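Local coordinates for tumor necrosis factor receptor superfamily member 11B (Homo sapiens, PDB 3URF), which acts as a secreted decoy receptor for the cytokine RANKL, neutralising its drive to form osteoclasts and so restraining bone resorption, at residues K99-P104 / T119-C124; R140-C145 / T159-C164. One frame throughout, in Å; residues are numbered along the deposited sequence.

Contact 1. Residues K99-P104 / T119-C124; sequences KHRSCP and TVCKRC
Arg101 sends CG anti to the backbone N (chi1 -179°), and the side chain then bends at chi3 (13°), which swings the guanidinium side-on against the backbone of Thr119. Two nitrogens converge there on one oxygen: NE lies 3.0 Å from Thr119 O, and NH2 of the same arginine 2.9 Å from it. The carbonyl meets the guanidinium at its edge and in its plane, with NE nearly in line with the C=O bond and NH2 above the carbonyl plane. Both bonds are clearly bent, as expected when the two hydrogens share one acceptor. Thr119 answers with its two branches. Its hydroxyl OG1 gives a weak hydrogen bond to Arg101 O at 2.9 Å, while its methyl CG2 lies over one face of the His100 ring, 3.4 Å from CG of that histidine. Farther along, the disulfide between Cys103 and Cys121 ties the two segments covalently, both CB atoms directed toward the opposite segment. This bond belongs to the third cysteine-rich repeat of the receptor. Lys99 ends strand 96-99, and the loop that follows leads toward strand 107-111, which pairs antiparallel with strand 120-123; Val120 bonds through its backbone to Val110 and Gln111, and Lys122 to Gly108, so the disulfide fastens the loop to one edge of a two-stranded sheet.

Contact 2. Residues R140-C145 / T159-C164; sequences RKHTNC and THDNIC. With NAG (2-acetamido-2-deoxy-beta-D-glucopyranose), chain C.
Hydrogen bonds between Thr143 and the neighbouring side chains Asp161 and Asn162 form the polar part of this contact. Asp161 accepts from the backbone: Thr143 N lies 2.8 Å from Asp161 OD1, on the syn lone pair of that oxygen, with an N-H to O angle of 152°. The aspartate reaches across because its CG stands anti to the backbone nitrogen (chi1 -173°). OD1 also takes a weak bond from Asn162 N of its own segment, so a single oxygen serves both backbones. Asn162 ND2 returns a bond to Thr143 O at 3.3 Å, from above the carbonyl plane, while Cys145 N approaches that oxygen from the opposite face. With an alanine in place of Asp161, the amide N of Thr143 would probably lose its acceptor across the contact, and the weak bond to Asn162 N would go too. Within its own segment His160 holds its ring by a nearly straight bond from ND1 to Asp161 O, 3.2 Å long. At the start of 159-164, Thr159 and His160 adjoin the sugar carried by Asn157, and Thr159 OG1 is also hydrogen-bonded to Asn157 OD1.

The side chains of Asn162 and His142 pack by crossing at about a right angle, yet the amide and ring planes are only 32° apart, with Asn162 OD1 3.7 Å above the His142 ring plane, offset toward its rim.

The covalent link is the disulfide between Cys145 and Cys164. Short irregular segments pinned by a disulfide, with little regular secondary structure, are characteristic of the TNF-receptor cysteine-rich repeat, here the fourth of the receptor.

Contact 1 closes before contact 2 opens, so the two follow one another along the chain, in the third and fourth cysteine-rich repeats respectively. Their centres lie about 20 Å apart and their nearest atoms about 5 Å apart, without touching. Both are on the same side of the centre of the elongated chain, contact 2 being farther out. Each has its own small antiparallel sheet, 107-111 with 120-123 for contact 1 and 128-129 with 140-141 for contact 2. Cys124, at the end of 119-124, is bonded to Cys139, just before 140-145. The pair illustrates how TNF receptors build a long rod from successive disulfide-braced modules rather than one continuous core.

Contact 1. Residues K99-P104 / T119-C124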
ATOM      1  N   LYS B  99      12.854  -7.309  23.562  1.00 70.25           N
ATOM      2  CA  LYS B  99      13.387  -7.533  24.883  1.00 74.06           C
ATOM      3  C   LYS B  99      12.459  -6.874  25.869  1.00 73.32           C
ATOM      4  O   LYS B  99      12.006  -5.757  25.644  1.00 72.44           O
ATOM      5  CB  LYS B  99      14.790  -6.939  25.006  1.00 81.62           C
ATOM      6  CG  LYS B  99      15.905  -7.874  24.548  1.00 99.61           C
ATOM      7  CD  LYS B  99      17.149  -7.090  24.122  1.00114.83           C
ATOM      8  CE  LYS B  99      18.218  -8.004  23.522  1.00119.58           C
ATOM      9  NZ  LYS B  99      19.238  -7.255  22.722  1.00117.26           N
ATOM     10  N   HIS B 100      12.164  -7.595  26.947  1.00 76.95           N
ATOM     11  CA  HIS B 100      11.455  -7.059  28.098  1.00 63.52           C
ATOM     12  C   HIS B 100      12.095  -5.760  28.560  1.00 66.58           C
ATOM     13  O   HIS B 100      13.330  -5.606  28.537  1.00 64.52           O
ATOM     14  CB  HIS B 100      11.501  -8.057  29.254  1.00 63.00           C
ATOM     15  CG  HIS B 100      10.658  -9.275  29.044  1.00 75.29           C
ATOM     16  ND1 HIS B 100       9.340  -9.209  28.641  1.00 79.82           N
ATOM     17  CD2 HIS B 100      10.938 -10.590  29.199  1.00 66.34           C
ATOM     18  CE1 HIS B 100       8.850 -10.433  28.540  1.00 68.40           C
ATOM     19  NE2 HIS B 100       9.801 -11.289  28.869  1.00 59.36           N
ATOM     20  N   ARG B 101      11.242  -4.831  28.980  1.00 67.62           N
ATOM     21  CA  ARG B 101      11.674  -3.601  29.633  1.00 82.54           C
ATOM     22  C   ARG B 101      12.600  -3.879  30.816  1.00 91.19           C
ATOM     23  O   ARG B 101      12.364  -4.790  31.609  1.00 86.78           O
ATOM     24  CB  ARG B 101      10.449  -2.823  30.124  1.00 85.12           C
ATOM     25  CG  ARG B 101      10.772  -1.506  30.811  1.00 97.11           C
ATOM     26  CD  ARG B 101       9.496  -0.742  31.147  1.00105.66           C
ATOM     27  NE  ARG B 101       8.307  -1.579  31.003  1.00101.18           N
ATOM     28  CZ  ARG B 101       7.388  -1.424  30.053  1.00 93.41           C
ATOM     29  NH1 ARG B 101       7.510  -0.451  29.154  1.00 85.20           N
ATOM     30  NH2 ARG B 101       6.336  -2.236  30.007  1.00 89.73           N
ATOM     31  N   SER B 102      13.662  -3.095  30.932  1.00 98.51           N
ATOM     32  CA  SER B 102      14.495  -3.150  32.123  1.00 99.65           C
ATOM     33  C   SER B 102      13.917  -2.201  33.162  1.00101.79           C
ATOM     34  O   SER B 102      13.624  -1.046  32.864  1.00106.65           O
ATOM     35  CB  SER B 102      15.937  -2.762  31.793  1.00 97.36           C
ATOM     36  OG  SER B 102      16.792  -3.885  31.887  1.00 99.69           O
ATOM     37  N   CYS B 103      13.719  -2.689  34.378  1.00105.05           N
ATOM     38  CA  CYS B 103      13.249  -1.823  35.451  1.00100.98           C
ATOM     39  C   CYS B 103      14.435  -1.051  36.018  1.00100.26           C
ATOM     40  O   CYS B 103      15.383  -1.650  36.535  1.00 96.96           O
ATOM     41  CB  CYS B 103      12.550  -2.634  36.536  1.00 91.86           C
ATOM     42  SG  CYS B 103      11.017  -1.907  37.098  1.00171.33           S
ATOM     43  N   PRO B 104      14.390   0.284  35.906  1.00101.22           N
ATOM     44  CA  PRO B 104      15.506   1.177  36.234  1.00105.55           C
ATOM     45  C   PRO B 104      16.077   0.906  37.622  1.00117.74           C
ATOM     46  O   PRO B 104      15.384   0.353  38.487  1.00115.84           O
ATOM     47  CB  PRO B 104      14.865   2.566  36.195  1.00107.13           C
ATOM     48  CG  PRO B 104      13.696   2.419  35.286  1.00108.32           C
ATOM     49  CD  PRO B 104      13.184   1.026  35.497  1.00104.81           C
ATOM     50  N   THR B 119       7.455  -6.718  30.664  1.00 77.58           N
ATOM     51  CA  THR B 119       7.509  -6.640  32.113  1.00 87.22           C
ATOM     52  C   THR B 119       7.010  -5.249  32.475  1.00 88.05           C
ATOM     53  O   THR B 119       7.401  -4.253  31.860  1.00 78.89           O
ATOM     54  CB  THR B 119       8.917  -6.942  32.695  1.00 78.77           C
ATOM     55  OG1 THR B 119       9.790  -5.827  32.497  1.00 90.12           O
ATOM     56  CG2 THR B 119       9.520  -8.155  32.024  1.00 77.08           C
ATOM     57  N   VAL B 120       6.102  -5.198  33.441  1.00 92.84           N
ATOM     58  CA  VAL B 120       5.554  -3.939  33.924  1.00 90.36           C
ATOM     59  C   VAL B 120       6.338  -3.462  35.139  1.00 86.33           C
ATOM     60  O   VAL B 120       6.440  -4.175  36.141  1.00 85.41           O
ATOM     61  CB  VAL B 120       4.076  -4.106  34.337  1.00 83.45           C
ATOM     62  CG1 VAL B 120       3.465  -2.758  34.741  1.00 75.10           C
ATOM     63  CG2 VAL B 120       3.285  -4.776  33.222  1.00 63.75           C
ATOM     64  N   CYS B 121       6.883  -2.255  35.058  1.00 83.05           N
ATOM     65  CA  CYS B 121       7.614  -1.697  36.186  1.00 86.96           C
ATOM     66  C   CYS B 121       6.749  -0.717  36.979  1.00 93.30           C
ATOM     67  O   CYS B 121       5.693  -0.305  36.512  1.00 99.85           O
ATOM     68  CB  CYS B 121       8.925  -1.062  35.714  1.00 77.94           C
ATOM     69  SG  CYS B 121      10.186  -2.304  35.273  1.00108.94           S
ATOM     70  N   LYS B 122       7.186  -0.384  38.191  1.00103.72           N
ATOM     71  CA  LYS B 122       6.505   0.593  39.047  1.00102.85           C
ATOM     72  C   LYS B 122       7.516   1.241  39.981  1.00101.88           C
ATOM     73  O   LYS B 122       8.687   0.873  39.988  1.00108.45           O
ATOM     74  CB  LYS B 122       5.394  -0.067  39.872  1.00103.68           C
ATOM     75  CG  LYS B 122       3.983   0.375  39.503  1.00114.45           C
ATOM     76  CD  LYS B 122       3.292   1.115  40.656  1.00125.59           C
ATOM     77  CE  LYS B 122       1.953   1.736  40.224  1.00122.91           C
ATOM     78  NZ  LYS B 122       1.335   2.608  41.274  1.00113.33           N
ATOM     79  N   ARG B 123       7.071   2.206  40.775  1.00 97.13           N
ATOM     80  CA  ARG B 123       7.973   2.833  41.729  1.00100.03           C
ATOM     81  C   ARG B 123       7.967   2.102  43.059  1.00101.01           C
ATOM     82  O   ARG B 123       6.926   1.626  43.509  1.00 98.00           O
ATOM     83  CB  ARG B 123       7.613   4.296  41.944  1.00104.84           C
ATOM     84  CG  ARG B 123       8.084   5.185  40.832  1.00115.57           C
ATOM     85  CD  ARG B 123       8.884   6.348  41.373  1.00128.53           C
ATOM     86  NE  ARG B 123       9.273   7.250  40.296  1.00140.91           N
ATOM     87  CZ  ARG B 123       9.739   8.480  40.490  1.00147.02           C
ATOM     88  NH1 ARG B 123       9.863   8.951  41.728  1.00147.74           N
ATOM     89  NH2 ARG B 123      10.073   9.241  39.452  1.00144.44           N
ATOM     90  N   CYS B 124       9.138   2.015  43.682  1.00100.76           N
ATOM     91  CA  CYS B 124       9.249   1.400  45.000  1.00112.70           C
ATOM     92  C   CYS B 124       8.621   2.286  46.082  1.00107.84           C
ATOM     93  O   CYS B 124       9.159   3.346  46.413  1.00101.44           O
ATOM     94  CB  CYS B 124      10.715   1.087  45.328  1.00120.69           C
ATOM     95  SG  CYS B 124      11.408  -0.329  44.420  1.00125.66           S
TER

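Contact 2. Residues R140-C145 / T159-C164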
ATOM      1  N   ARG B 140      12.236  -5.032  46.759  1.00 93.69           N
ATOM      2  CA  ARG B 140      12.469  -5.671  48.054  1.00105.63           C
ATOM      3  C   ARG B 140      12.315  -4.630  49.169  1.00105.62           C
ATOM      4  O   ARG B 140      12.666  -3.460  48.994  1.00107.47           O
ATOM      5  CB  ARG B 140      13.857  -6.335  48.093  1.00110.70           C
ATOM      6  CG  ARG B 140      13.940  -7.653  47.309  1.00118.11           C
ATOM      7  CD  ARG B 140      15.272  -7.824  46.560  1.00124.91           C
ATOM      8  NE  ARG B 140      15.228  -8.940  45.610  1.00126.04           N
ATOM      9  CZ  ARG B 140      16.120  -9.136  44.639  1.00127.97           C
ATOM     10  NH1 ARG B 140      17.133  -8.288  44.481  1.00127.63           N
ATOM     11  NH2 ARG B 140      16.002 -10.175  43.820  1.00129.54           N
ATOM     12  N   LYS B 141      11.773  -5.034  50.309  1.00 99.02           N
ATOM     13  CA  LYS B 141      11.525  -4.055  51.359  1.00104.83           C
ATOM     14  C   LYS B 141      12.756  -3.796  52.229  1.00 96.85           C
ATOM     15  O   LYS B 141      13.603  -4.672  52.396  1.00 89.10           O
ATOM     16  CB  LYS B 141      10.312  -4.448  52.199  1.00105.00           C
ATOM     17  CG  LYS B 141      10.629  -5.029  53.545  1.00109.64           C
ATOM     18  CD  LYS B 141       9.352  -5.179  54.360  1.00117.47           C
ATOM     19  CE  LYS B 141       8.612  -3.852  54.496  1.00115.43           C
ATOM     20  NZ  LYS B 141       7.378  -3.975  55.330  1.00115.27           N
ATOM     21  N   HIS B 142      12.862  -2.580  52.759  1.00 93.29           N
ATOM     22  CA  HIS B 142      14.006  -2.219  53.586  1.00 93.69           C
ATOM     23  C   HIS B 142      14.207  -3.312  54.612  1.00 89.38           C
ATOM     24  O   HIS B 142      13.273  -3.687  55.317  1.00 83.39           O
ATOM     25  CB  HIS B 142      13.781  -0.879  54.296  1.00101.72           C
ATOM     26  CG  HIS B 142      13.765   0.302  53.378  1.00107.17           C
ATOM     27  ND1 HIS B 142      14.564   0.386  52.256  1.00108.33           N
ATOM     28  CD2 HIS B 142      13.046   1.448  53.413  1.00109.20           C
ATOM     29  CE1 HIS B 142      14.331   1.530  51.639  1.00105.30           C
ATOM     30  NE2 HIS B 142      13.414   2.192  52.319  1.00106.92           N
ATOM     31  N   THR B 143      15.415  -3.846  54.691  1.00 93.11           N
ATOM     32  CA  THR B 143      15.698  -4.801  55.744  1.00107.96           C
ATOM     33  C   THR B 143      15.571  -4.105  57.114  1.00112.36           C
ATOM     34  O   THR B 143      16.165  -3.046  57.347  1.00100.49           O
ATOM     35  CB  THR B 143      17.083  -5.448  55.560  1.00112.69           C
ATOM     36  OG1 THR B 143      17.519  -6.012  56.805  1.00118.75           O
ATOM     37  CG2 THR B 143      18.084  -4.419  55.113  1.00108.18           C
ATOM     38  N   ASN B 144      14.771  -4.677  58.009  1.00116.65           N
ATOM     39  CA  ASN B 144      14.604  -4.068  59.323  1.00122.79           C
ATOM     40  C   ASN B 144      15.749  -4.403  60.273  1.00120.98           C
ATOM     41  O   ASN B 144      15.651  -5.322  61.088  1.00114.27           O
ATOM     42  CB  ASN B 144      13.257  -4.417  59.959  1.00125.03           C
ATOM     43  CG  ASN B 144      13.050  -3.717  61.297  1.00129.96           C
ATOM     44  OD1 ASN B 144      12.820  -4.360  62.321  1.00121.58           O
ATOM     45  ND2 ASN B 144      13.155  -2.389  61.293  1.00138.71           N
ATOM     46  N   CYS B 145      16.841  -3.656  60.146  1.00123.68           N
ATOM     47  CA  CYS B 145      17.969  -3.796  61.046  1.00117.30           C
ATOM     48  C   CYS B 145      17.424  -3.623  62.435  1.00124.56           C
ATOM     49  O   CYS B 145      17.653  -4.461  63.323  1.00 99.17           O
ATOM     50  CB  CYS B 145      18.986  -2.697  60.772  1.00101.08           C
ATOM     51  SG  CYS B 145      19.834  -2.853  59.189  1.00115.29           S
ATOM     52  N   THR B 159      15.968   3.722  46.369  1.00116.31           N
ATOM     53  CA  THR B 159      17.040   3.182  45.548  1.00113.85           C
ATOM     54  C   THR B 159      18.034   2.437  46.416  1.00113.89           C
ATOM     55  O   THR B 159      18.928   1.757  45.910  1.00112.74           O
ATOM     56  CB  THR B 159      17.791   4.310  44.811  1.00118.78           C
ATOM     57  OG1 THR B 159      18.727   4.939  45.699  1.00126.10           O
ATOM     58  CG2 THR B 159      16.810   5.353  44.309  1.00117.02           C
ATOM     59  N   HIS B 160      17.877   2.572  47.729  1.00112.92           N
ATOM     60  CA  HIS B 160      18.873   2.060  48.658  1.00110.68           C
ATOM     61  C   HIS B 160      18.258   1.486  49.932  1.00106.11           C
ATOM     62  O   HIS B 160      17.331   2.049  50.511  1.00107.15           O
ATOM     63  CB  HIS B 160      19.868   3.164  49.006  1.00116.79           C
ATOM     64  CG  HIS B 160      21.261   2.671  49.234  1.00129.62           C
ATOM     65  ND1 HIS B 160      21.630   1.976  50.366  1.00140.38           N
ATOM     66  CD2 HIS B 160      22.380   2.781  48.479  1.00131.97           C
ATOM     67  CE1 HIS B 160      22.915   1.674  50.296  1.00140.89           C
ATOM     68  NE2 HIS B 160      23.393   2.152  49.161  1.00139.02           N
ATOM     69  N   ASP B 161      18.790   0.350  50.358  1.00105.86           N
ATOM     70  CA  ASP B 161      18.299  -0.354  51.531  1.00105.45           C
ATOM     71  C   ASP B 161      18.763   0.370  52.791  1.00106.75           C
ATOM     72  O   ASP B 161      19.538   1.322  52.718  1.00108.94           O
ATOM     73  CB  ASP B 161      18.855  -1.776  51.501  1.00103.77           C
ATOM     74  CG  ASP B 161      18.283  -2.662  52.579  1.00108.70           C
ATOM     75  OD1 ASP B 161      17.227  -2.320  53.156  1.00116.18           O
ATOM     76  OD2 ASP B 161      18.899  -3.718  52.830  1.00100.11           O
ATOM     77  N   ASN B 162      18.286  -0.064  53.948  1.00103.31           N
ATOM     78  CA  ASN B 162      18.851   0.440  55.184  1.00113.37           C
ATOM     79  C   ASN B 162      20.246  -0.166  55.351  1.00122.04           C
ATOM     80  O   ASN B 162      20.414  -1.388  55.297  1.00116.94           O
ATOM     81  CB  ASN B 162      17.966   0.101  56.399  1.00111.84           C
ATOM     82  CG  ASN B 162      16.573   0.725  56.318  1.00100.53           C
ATOM     83  OD1 ASN B 162      16.347   1.697  55.592  1.00100.48           O
ATOM     84  ND2 ASN B 162      15.634   0.165  57.075  1.00 83.71           N
ATOM     85  N   ILE B 163      21.249   0.690  55.520  1.00125.31           N
ATOM     86  CA  ILE B 163      22.584   0.226  55.872  1.00126.59           C
ATOM     87  C   ILE B 163      22.637   0.133  57.396  1.00132.65           C
ATOM     88  O   ILE B 163      22.525   1.144  58.089  1.00138.81           O
ATOM     89  CB  ILE B 163      23.675   1.185  55.358  1.00124.68           C
ATOM     90  CG1 ILE B 163      23.346   1.643  53.935  1.00129.34           C
ATOM     91  CG2 ILE B 163      25.052   0.529  55.437  1.00119.11           C
ATOM     92  CD1 ILE B 163      24.409   2.518  53.300  1.00132.22           C
ATOM     93  N   CYS B 164      22.792  -1.078  57.919  1.00125.75           N
ATOM     94  CA  CYS B 164      22.571  -1.299  59.342  1.00124.24           C
ATOM     95  C   CYS B 164      23.689  -2.061  60.062  1.00123.61           C
ATOM     96  O   CYS B 164      23.600  -3.275  60.271  1.00108.78           O
ATOM     97  CB  CYS B 164      21.210  -1.978  59.565  1.00123.55           C
ATOM     98  SG  CYS B 164      19.776  -0.843  59.472  1.00223.73           S
TER
HETATM   99  C1  NAG C 201      19.515   7.349  48.223  1.00114.68           C
HETATM  100  C2  NAG C 201      19.580   8.709  47.508  1.00124.90           C
HETATM  101  C3  NAG C 201      20.830   8.912  46.635  1.00122.69           C
HETATM  102  C4  NAG C 201      22.089   8.515  47.410  1.00117.84           C
HETATM  103  C5  NAG C 201      21.908   7.102  47.975  1.00123.66           C
HETATM  104  C6  NAG C 201      23.115   6.692  48.810  1.00125.32           C
HETATM  105  C7  NAG C 201      17.775  10.105  46.663  1.00139.71           C
HETATM  106  C8  NAG C 201      17.282  10.548  45.319  1.00140.46           C
HETATM  107  N2  NAG C 201      18.372   8.912  46.718  1.00134.03           N
HETATM  108  O3  NAG C 201      20.902  10.265  46.220  1.00121.57           O
HETATM  109  O4  NAG C 201      23.263   8.598  46.602  1.00 95.11           O
HETATM  110  O5  NAG C 201      20.761   7.003  48.801  1.00118.75           O
HETATM  111  O6  NAG C 201      22.980   7.280  50.085  1.00124.04           O
HETATM  112  O7  NAG C 201      17.628  10.830  47.647  1.00137.59           O